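Local structure of mannan endo-1,6-alpha-mannosidase (Chaetomium thermophilum, 6RY0) at residues K214-D227 with M274-R286. The protein probably cleaves alpha-1,6-mannosidic linkages as a family 76 glycosidase and is thought to act as a transglycosidase moving GPI-anchored glycoproteins into the fungal cell wall. Sequence-based numbering, arbitrary orientation.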
ATOM      1  N   LYS A 214      17.180  -4.368 -11.997  1.00  8.89           N
ATOM      2  CA  LYS A 214      18.607  -4.305 -11.764  1.00  9.51           C
ATOM      3  C   LYS A 214      19.197  -2.990 -12.287  1.00 10.69           C
ATOM      4  O   LYS A 214      20.368  -2.913 -12.629  1.00 14.29           O
ATOM      5  CB  LYS A 214      19.328  -5.526 -12.328  1.00 11.50           C
ATOM      6  CG  LYS A 214      18.758  -6.837 -11.699  1.00 14.59           C
ATOM      7  CD  LYS A 214      19.247  -8.081 -12.394  1.00 16.27           C
ATOM      8  CE  LYS A 214      18.647  -9.344 -11.827  1.00 17.24           C
ATOM      9  NZ  LYS A 214      18.977  -9.558 -10.400  1.00 16.63           N
ATOM     10  N   ASN A 215      18.391  -1.952 -12.359  1.00  8.93           N
ATOM     11  CA  ASN A 215      18.870  -0.642 -12.762  1.00  8.90           C
ATOM     12  C   ASN A 215      19.157   0.224 -11.540  1.00  8.88           C
ATOM     13  O   ASN A 215      18.274   0.496 -10.726  1.00  8.94           O
ATOM     14  CB  ASN A 215      17.841   0.020 -13.680  1.00  8.58           C
ATOM     15  CG  ASN A 215      18.297   1.334 -14.217  1.00  9.29           C
ATOM     16  OD1 ASN A 215      18.304   2.331 -13.488  1.00 10.05           O
ATOM     17  ND2 ASN A 215      18.606   1.385 -15.475  1.00 11.31           N
ATOM     18  N   ASN A 216      20.389   0.671 -11.415  1.00  9.10           N
ATOM     19  CA  ASN A 216      20.812   1.361 -10.205  0.58  9.49           C
ATOM     20  C   ASN A 216      20.280   2.771 -10.056  1.00  9.06           C
ATOM     21  O   ASN A 216      20.300   3.295  -8.955  1.00 10.10           O
ATOM     22  CB  ASN A 216      22.323   1.430 -10.128  0.58 11.75           C
ATOM     23  CG  ASN A 216      22.953   0.102  -9.818  0.58 13.96           C
ATOM     24  OD1 ASN A 216      22.328  -0.808  -9.285  0.58 14.54           O
ATOM     25  ND2 ASN A 216      24.228  -0.015 -10.139  0.58 16.75           N
ATOM     26  N   THR A 217      19.795   3.402 -11.129  1.00  8.62           N
ATOM     27  CA  THR A 217      19.281   4.746 -10.989  1.00  8.67           C
ATOM     28  C   THR A 217      18.038   4.764 -10.097  1.00  7.88           C
ATOM     29  O   THR A 217      17.842   5.703  -9.338  1.00  8.66           O
ATOM     30  CB  THR A 217      19.052   5.382 -12.351  1.00  9.09           C
ATOM     31  OG1 THR A 217      20.327   5.494 -12.976  1.00 10.93           O
ATOM     32  CG2 THR A 217      18.393   6.754 -12.230  1.00  9.67           C
ATOM     33  N   TYR A 218      17.223   3.711 -10.181  1.00  7.50           N
ATOM     34  CA  TYR A 218      16.107   3.598  -9.260  1.00  7.53           C
ATOM     35  C   TYR A 218      16.598   3.604  -7.807  1.00  7.56           C
ATOM     36  O   TYR A 218      16.015   4.249  -6.923  1.00  8.22           O
ATOM     37  CB  TYR A 218      15.308   2.321  -9.502  1.00  7.50           C
ATOM     38  CG  TYR A 218      14.613   2.221 -10.822  1.00  7.29           C
ATOM     39  CD1 TYR A 218      13.598   3.107 -11.182  1.00  7.52           C
ATOM     40  CD2 TYR A 218      14.894   1.183 -11.696  1.00  7.46           C
ATOM     41  CE1 TYR A 218      12.923   2.954 -12.380  1.00  7.52           C
ATOM     42  CE2 TYR A 218      14.226   1.049 -12.910  1.00  7.58           C
ATOM     43  CZ  TYR A 218      13.240   1.919 -13.237  1.00  8.01           C
ATOM     44  OH  TYR A 218      12.625   1.728 -14.461  1.00  9.06           O
ATOM     45  N   ALA A 219      17.625   2.818  -7.541  1.00  8.02           N
ATOM     46  CA  ALA A 219      18.169   2.673  -6.186  1.00  8.34           C
ATOM     47  C   ALA A 219      18.779   3.953  -5.684  1.00  8.29           C
ATOM     48  O   ALA A 219      18.659   4.268  -4.508  1.00  8.61           O
ATOM     49  CB  ALA A 219      19.207   1.570  -6.175  1.00  9.76           C
ATOM     50  N   GLU A 220      19.472   4.686  -6.553  0.90  7.83           N
ATOM     51  CA  GLU A 220      20.090   5.941  -6.111  0.90  8.56           C
ATOM     52  C   GLU A 220      19.022   6.951  -5.697  0.90  7.77           C
ATOM     53  O   GLU A 220      19.168   7.645  -4.683  0.90  8.10           O
ATOM     54  CB  GLU A 220      20.978   6.499  -7.224  0.90 11.81           C
ATOM     55  CG  GLU A 220      22.136   5.660  -7.630  0.90 18.27           C
ATOM     56  CD  GLU A 220      22.721   6.074  -8.979  0.90 24.18           C
ATOM     57  OE1 GLU A 220      22.323   7.127  -9.550  0.90 26.25           O
ATOM     58  OE2 GLU A 220      23.589   5.332  -9.484  0.90 27.03           O
ATOM     59  N   TRP A 221      17.920   7.016  -6.445  1.00  7.95           N
ATOM     60  CA  TRP A 221      16.792   7.851  -6.038  1.00  7.91           C
ATOM     61  C   TRP A 221      16.193   7.383  -4.715  1.00  7.94           C
ATOM     62  O   TRP A 221      15.845   8.198  -3.853  1.00  8.42           O
ATOM     63  CB  TRP A 221      15.730   7.886  -7.122  1.00  8.06           C
ATOM     64  CG  TRP A 221      15.890   8.948  -8.140  1.00  8.43           C
ATOM     65  CD1 TRP A 221      16.361   8.817  -9.426  1.00  9.91           C
ATOM     66  CD2 TRP A 221      15.462  10.291  -8.011  1.00  9.43           C
ATOM     67  NE1 TRP A 221      16.247  10.002 -10.096  1.00 10.61           N
ATOM     68  CE2 TRP A 221      15.669  10.923  -9.257  1.00  9.91           C
ATOM     69  CE3 TRP A 221      14.898  11.007  -6.972  1.00 10.98           C
ATOM     70  CZ2 TRP A 221      15.315  12.242  -9.483  1.00 12.10           C
ATOM     71  CZ3 TRP A 221      14.578  12.317  -7.185  1.00 12.71           C
ATOM     72  CH2 TRP A 221      14.785  12.925  -8.425  1.00 12.67           C
ATOM     73  N   ALA A 222      16.015   6.075  -4.572  1.00  7.77           N
ATOM     74  CA  ALA A 222      15.434   5.562  -3.324  1.00  8.33           C
ATOM     75  C   ALA A 222      16.301   5.947  -2.142  1.00  7.90           C
ATOM     76  O   ALA A 222      15.802   6.383  -1.103  1.00  8.93           O
ATOM     77  CB  ALA A 222      15.269   4.065  -3.432  1.00  8.78           C
ATOM     78  N   GLU A 223      17.620   5.791  -2.281  1.00  8.45           N
ATOM     79  CA  GLU A 223      18.594   6.182  -1.243  0.50  9.31           C
ATOM     80  C   GLU A 223      18.391   7.664  -0.901  1.00  8.67           C
ATOM     81  O   GLU A 223      18.369   8.063   0.269  1.00  9.58           O
ATOM     82  CB  GLU A 223      20.074   5.938  -1.686  0.50 10.90           C
ATOM     83  CG  GLU A 223      20.587   4.465  -2.040  0.50 13.02           C
ATOM     84  CD  GLU A 223      21.369   3.717  -0.913  0.50 12.99           C
ATOM     85  OE1 GLU A 223      21.405   4.289   0.201  0.50 15.18           O
ATOM     86  OE2 GLU A 223      21.908   2.540  -1.132  0.50 10.97           O
ATOM     87  N   LYS A 224      18.323   8.500  -1.937  1.00  8.23           N
ATOM     88  CA  LYS A 224      18.217   9.936  -1.743  1.00  8.49           C
ATOM     89  C   LYS A 224      16.961  10.278  -0.957  1.00  8.27           C
ATOM     90  O   LYS A 224      16.990  11.119  -0.038  1.00  8.71           O
ATOM     91  CB  LYS A 224      18.213  10.620  -3.121  1.00  9.87           C
ATOM     92  CG  LYS A 224      18.127  12.118  -3.098  1.00 12.82           C
ATOM     93  CD  LYS A 224      18.153  12.651  -4.532  1.00 15.28           C
ATOM     94  CE  LYS A 224      18.882  13.967  -4.719  1.00 18.36           C
ATOM     95  NZ  LYS A 224      18.128  15.005  -4.048  1.00 18.16           N
ATOM     96  N   ILE A 225      15.829   9.679  -1.329  1.00  7.72           N
ATOM     97  CA  ILE A 225      14.576  10.027  -0.660  1.00  7.74           C
ATOM     98  C   ILE A 225      14.547   9.506   0.771  1.00  7.90           C
ATOM     99  O   ILE A 225      14.072  10.210   1.678  1.00  8.42           O
ATOM    100  CB  ILE A 225      13.377   9.501  -1.460  1.00  8.97           C
ATOM    101  CG1 ILE A 225      13.296  10.149  -2.808  1.00 12.01           C
ATOM    102  CG2 ILE A 225      12.085   9.572  -0.658  1.00 10.74           C
ATOM    103  CD1 ILE A 225      12.892  11.601  -2.740  1.00 13.95           C
ATOM    104  N   PHE A 226      15.063   8.310   1.010  1.00  8.24           N
ATOM    105  CA  PHE A 226      15.148   7.807   2.378  1.00  8.42           C
ATOM    106  C   PHE A 226      16.015   8.722   3.234  1.00  8.82           C
ATOM    107  O   PHE A 226      15.664   9.068   4.363  1.00  9.10           O
ATOM    108  CB  PHE A 226      15.711   6.393   2.384  1.00  9.08           C
ATOM    109  CG  PHE A 226      15.564   5.738   3.726  1.00  8.72           C
ATOM    110  CD1 PHE A 226      16.512   5.930   4.710  1.00 10.31           C
ATOM    111  CD2 PHE A 226      14.461   4.917   4.012  1.00  9.20           C
ATOM    112  CE1 PHE A 226      16.344   5.316   5.958  1.00 10.45           C
ATOM    113  CE2 PHE A 226      14.308   4.323   5.235  1.00 10.08           C
ATOM    114  CZ  PHE A 226      15.238   4.535   6.186  1.00 10.45           C
ATOM    115  N   ASP A 227      17.160   9.131   2.683  1.00  8.72           N
ATOM    116  CA  ASP A 227      18.057   9.978   3.432  1.00  9.36           C
ATOM    117  C   ASP A 227      17.423  11.326   3.737  1.00  8.41           C
ATOM    118  O   ASP A 227      17.687  11.911   4.793  1.00  8.30           O
ATOM    119  CB  ASP A 227      19.382  10.106   2.708  1.00 12.33           C
ATOM    120  CG  ASP A 227      20.227   8.819   2.785  1.00 16.13           C
ATOM    121  OD1 ASP A 227      19.869   7.866   3.525  1.00 19.18           O
ATOM    122  OD2 ASP A 227      21.226   8.763   2.066  1.00 18.75           O
ATOM    123  N   MET A 274      15.800  -2.601  -0.520  1.00  7.07           N
ATOM    124  CA  MET A 274      17.133  -2.031  -0.656  1.00  7.47           C
ATOM    125  C   MET A 274      18.197  -2.939  -0.048  1.00  7.74           C
ATOM    126  O   MET A 274      19.290  -3.075  -0.611  1.00  8.91           O
ATOM    127  CB  MET A 274      17.254  -0.656  -0.027  1.00  7.53           C
ATOM    128  CG  MET A 274      16.438   0.424  -0.722  1.00  8.09           C
ATOM    129  SD  MET A 274      16.953   0.737  -2.430  1.00  9.37           S
ATOM    130  CE  MET A 274      18.493   1.606  -2.133  1.00 11.14           C
ATOM    131  N   TRP A 275      17.933  -3.541   1.096  1.00  8.30           N
ATOM    132  CA  TRP A 275      18.853  -4.500   1.694  1.00  8.15           C
ATOM    133  C   TRP A 275      19.090  -5.676   0.760  1.00  9.03           C
ATOM    134  O   TRP A 275      20.225  -6.097   0.541  1.00  9.59           O
ATOM    135  CB  TRP A 275      18.305  -4.972   3.041  1.00  8.72           C
ATOM    136  CG  TRP A 275      18.910  -6.217   3.572  1.00  9.85           C
ATOM    137  CD1 TRP A 275      18.226  -7.352   3.892  1.00 11.31           C
ATOM    138  CD2 TRP A 275      20.297  -6.487   3.886  1.00 10.66           C
ATOM    139  NE1 TRP A 275      19.084  -8.302   4.391  1.00 13.13           N
ATOM    140  CE2 TRP A 275      20.355  -7.794   4.408  1.00 12.40           C
ATOM    141  CE3 TRP A 275      21.491  -5.751   3.782  1.00 11.32           C
ATOM    142  CZ2 TRP A 275      21.547  -8.388   4.778  1.00 13.59           C
ATOM    143  CZ3 TRP A 275      22.681  -6.355   4.167  1.00 13.29           C
ATOM    144  CH2 TRP A 275      22.681  -7.654   4.670  1.00 14.41           C
ATOM    145  N   ASN A 276      18.018  -6.222   0.205  1.00  8.96           N
ATOM    146  CA  ASN A 276      18.129  -7.375  -0.676  1.00  9.98           C
ATOM    147  C   ASN A 276      18.933  -7.013  -1.924  1.00 10.10           C
ATOM    148  O   ASN A 276      19.779  -7.777  -2.363  1.00 11.25           O
ATOM    149  CB  ASN A 276      16.717  -7.859  -1.017  1.00 10.04           C
ATOM    150  CG  ASN A 276      16.725  -9.098  -1.862  1.00 11.37           C
ATOM    151  OD1 ASN A 276      16.969  -9.033  -3.070  1.00 12.69           O
ATOM    152  ND2 ASN A 276      16.424 -10.234  -1.260  1.00 12.41           N
ATOM    153  N   TYR A 277      18.679  -5.833  -2.480  1.00  9.88           N
ATOM    154  CA  TYR A 277      19.338  -5.404  -3.715  1.00 10.65           C
ATOM    155  C   TYR A 277      20.809  -5.054  -3.493  1.00 11.00           C
ATOM    156  O   TYR A 277      21.676  -5.493  -4.247  1.00 11.99           O
ATOM    157  CB  TYR A 277      18.585  -4.209  -4.274  1.00 10.32           C
ATOM    158  CG  TYR A 277      19.130  -3.718  -5.585  1.00 11.35           C
ATOM    159  CD1 TYR A 277      19.032  -4.502  -6.731  1.00 13.20           C
ATOM    160  CD2 TYR A 277      19.741  -2.484  -5.701  1.00 12.66           C
ATOM    161  CE1 TYR A 277      19.493  -4.062  -7.934  1.00 15.19           C
ATOM    162  CE2 TYR A 277      20.219  -2.025  -6.955  1.00 13.98           C
ATOM    163  CZ  TYR A 277      20.065  -2.848  -8.046  1.00 15.10           C
ATOM    164  OH  TYR A 277      20.467  -2.478  -9.324  1.00 18.25           O
ATOM    165  N   THR A 278      21.087  -4.263  -2.460  1.00 11.26           N
ATOM    166  CA  THR A 278      22.429  -3.726  -2.252  1.00 12.46           C
ATOM    167  C   THR A 278      23.340  -4.599  -1.417  1.00 12.80           C
ATOM    168  O   THR A 278      24.562  -4.514  -1.550  1.00 14.26           O
ATOM    169  CB  THR A 278      22.398  -2.336  -1.572  1.00 12.34           C
ATOM    170  OG1 THR A 278      21.958  -2.456  -0.220  1.00 11.15           O
ATOM    171  CG2 THR A 278      21.554  -1.330  -2.335  1.00 12.65           C
ATOM    172  N   GLU A 279      22.767  -5.374  -0.507  0.96 12.22           N
ATOM    173  CA  GLU A 279      23.537  -6.107   0.510  0.96 13.63           C
ATOM    174  C   GLU A 279      24.417  -5.172   1.332  0.96 14.06           C
ATOM    175  O   GLU A 279      25.393  -5.603   1.916  0.96 15.22           O
ATOM    176  CB  GLU A 279      24.336  -7.279  -0.100  0.96 15.54           C
ATOM    177  CG  GLU A 279      23.397  -8.255  -0.725  0.96 18.42           C
ATOM    178  CD  GLU A 279      24.139  -9.430  -1.333  0.96 22.35           C
ATOM    179  OE1 GLU A 279      25.380  -9.502  -1.251  0.96 23.44           O
ATOM    180  OE2 GLU A 279      23.487 -10.304  -1.904  0.96 26.17           O
ATOM    181  N   ASP A 280      24.030  -3.910   1.430  1.00 13.36           N
ATOM    182  CA  ASP A 280      24.769  -2.934   2.224  1.00 13.73           C
ATOM    183  C   ASP A 280      24.250  -3.030   3.654  1.00 12.67           C
ATOM    184  O   ASP A 280      23.052  -2.892   3.916  1.00 13.20           O
ATOM    185  CB  ASP A 280      24.541  -1.546   1.612  1.00 14.53           C
ATOM    186  CG  ASP A 280      25.351  -0.433   2.244  1.00 16.38           C
ATOM    187  OD1 ASP A 280      25.701  -0.521   3.438  1.00 16.14           O
ATOM    188  OD2 ASP A 280      25.611   0.583   1.525  1.00 19.77           O
ATOM    189  N   GLN A 281      25.157  -3.245   4.599  1.00 13.26           N
ATOM    190  CA  GLN A 281      24.800  -3.324   6.011  1.00 13.49           C
ATOM    191  C   GLN A 281      23.967  -2.150   6.492  1.00 11.37           C
ATOM    192  O   GLN A 281      23.142  -2.304   7.384  1.00 11.64           O
ATOM    193  CB  GLN A 281      26.080  -3.410   6.851  1.00 15.62           C
ATOM    194  CG  GLN A 281      25.861  -3.569   8.341  1.00 18.78           C
ATOM    195  CD  GLN A 281      25.195  -4.854   8.712  1.00 21.45           C
ATOM    196  OE1 GLN A 281      25.421  -5.903   8.091  1.00 23.04           O
ATOM    197  NE2 GLN A 281      24.371  -4.796   9.751  1.00 21.66           N
ATOM    198  N   LYS A 282      24.160  -0.971   5.921  1.00 11.05           N
ATOM    199  CA  LYS A 282      23.362   0.163   6.373  1.00 10.77           C
ATOM    200  C   LYS A 282      21.870  -0.098   6.171  1.00  9.84           C
ATOM    201  O   LYS A 282      21.049   0.325   6.987  1.00  9.82           O
ATOM    202  CB  LYS A 282      23.798   1.479   5.729  1.00 12.77           C
ATOM    203  CG  LYS A 282      23.315   1.771   4.357  1.00 14.63           C
ATOM    204  CD  LYS A 282      23.885   3.112   3.846  1.00 16.84           C
ATOM    205  CE  LYS A 282      23.372   3.420   2.448  1.00 18.26           C
ATOM    206  NZ  LYS A 282      24.024   4.579   1.868  1.00 19.16           N
ATOM    207  N   TRP A 283      21.510  -0.779   5.102  1.00  8.95           N
ATOM    208  CA  TRP A 283      20.121  -1.115   4.868  1.00  8.26           C
ATOM    209  C   TRP A 283      19.624  -2.195   5.802  1.00  8.25           C
ATOM    210  O   TRP A 283      18.460  -2.153   6.198  1.00  8.64           O
ATOM    211  CB  TRP A 283      19.854  -1.458   3.393  1.00  8.80           C
ATOM    212  CG  TRP A 283      19.888  -0.239   2.529  1.00  8.86           C
ATOM    213  CD1 TRP A 283      20.814   0.082   1.570  1.00  8.65           C
ATOM    214  CD2 TRP A 283      18.952   0.839   2.541  1.00  8.60           C
ATOM    215  NE1 TRP A 283      20.526   1.291   1.008  1.00  9.33           N
ATOM    216  CE2 TRP A 283      19.379   1.779   1.582  1.00  8.77           C
ATOM    217  CE3 TRP A 283      17.785   1.093   3.263  1.00  9.25           C
ATOM    218  CZ2 TRP A 283      18.667   2.960   1.339  1.00 10.48           C
ATOM    219  CZ3 TRP A 283      17.100   2.261   3.009  1.00 10.90           C
ATOM    220  CH2 TRP A 283      17.552   3.185   2.084  1.00 11.31           C
ATOM    221  N   LYS A 284      20.453  -3.167   6.146  1.00  8.85           N
ATOM    222  CA  LYS A 284      20.063  -4.128   7.168  0.52  8.98           C
ATOM    223  C   LYS A 284      19.766  -3.417   8.475  1.00  8.72           C
ATOM    224  O   LYS A 284      18.782  -3.720   9.148  1.00  9.11           O
ATOM    225  CB  LYS A 284      21.126  -5.207   7.388  0.52 10.21           C
ATOM    226  CG  LYS A 284      20.613  -6.306   8.312  0.52 11.26           C
ATOM    227  CD  LYS A 284      21.606  -7.409   8.526  0.52 11.62           C
ATOM    228  CE  LYS A 284      21.080  -8.465   9.486  0.52 12.68           C
ATOM    229  NZ  LYS A 284      20.857  -7.934  10.858  0.52 13.35           N
ATOM    230  N   ASP A 285      20.624  -2.476   8.848  1.00  9.29           N
ATOM    231  CA  ASP A 285      20.431  -1.729  10.083  1.00  9.74           C
ATOM    232  C   ASP A 285      19.135  -0.957  10.059  1.00  9.09           C
ATOM    233  O   ASP A 285      18.418  -0.886  11.068  1.00  9.35           O
ATOM    234  CB  ASP A 285      21.583  -0.743  10.328  1.00 12.32           C
ATOM    235  CG  ASP A 285      22.907  -1.393  10.580  1.00 15.92           C
ATOM    236  OD1 ASP A 285      22.949  -2.588  10.921  1.00 15.57           O
ATOM    237  OD2 ASP A 285      23.923  -0.679  10.492  1.00 18.77           O
ATOM    238  N   ARG A 286      18.816  -0.364   8.907  1.00  8.77           N
ATOM    239  CA  ARG A 286      17.580   0.403   8.761  1.00  8.55           C
ATOM    240  C   ARG A 286      16.355  -0.513   8.847  1.00  8.11           C
ATOM    241  O   ARG A 286      15.377  -0.170   9.504  1.00  8.31           O
ATOM    242  CB  ARG A 286      17.604   1.208   7.456  1.00  8.67           C
ATOM    243  CG  ARG A 286      18.613   2.336   7.489  1.00  9.33           C
ATOM    244  CD  ARG A 286      18.970   2.856   6.122  1.00  9.53           C
ATOM    245  NE  ARG A 286      20.079   3.783   6.244  1.00 11.79           N
ATOM    246  CZ  ARG A 286      20.476   4.601   5.301  1.00 12.46           C
ATOM    247  NH1 ARG A 286      19.859   4.627   4.127  1.00 12.96           N
ATOM    248  NH2 ARG A 286      21.520   5.394   5.546  1.00 14.64           N
TER
HETATM  249  O   HOH W   1      24.409   1.110  -0.906  1.00 28.18           O
HETATM  250  O   HOH W   2      22.874   6.773   3.297  1.00 18.72           O
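E223 projects from helix 216-231 as a knob among M274, T278, K282 and W283 of the consecutive helices 261-278 and 281-298, which a short turn joins (E279 with positive phi, D280 as N-cap). This is helix packing within the largely helical glycosyl hydrolase family 76 fold, away from the calcium-binding residues. The N-to-C axis of 216-227 makes 136° with that of 274-278 but a much smaller angle with that of 281-286, as expected when the chain reverses between them.

E223 has two modelled conformers; in the one described, CB leads to CG, 3.5 Å from M274 CE. A bend at chi2 then swings the carboxylate to the indole edge of W283, with CD 3.2 Å from W283 NE1. OE2 accepts from NE1 at 2.8 Å, nearly straight at 174°; the oxygen lies in the indole plane although the donor stands above the carboxylate plane. Water 1 also donates to OE2 and links it to D280 OD2. OE1 turns to K282 NZ, a salt bridge whose hydrogen bond is weak.

One turn on, the W283 edge meets the F226 face in a T-shaped pair, planes at 71° and CH2 3.6 Å from F226 CG. M274 CB covers one indole face and R286 NH1 approaches the other, while F203 of helix 196-213 meets the F226 ring. At the contact's opposite end Y277 OH approaches N216 OD1, but N216 has an alternate conformer and the bond length is doubtful. R286 NH1 makes a weak, bent salt bridge to D227 OD1 (3.3 Å), and water 2 accepts from R286 NH2 and K282 NZ while donating to D227 OD2.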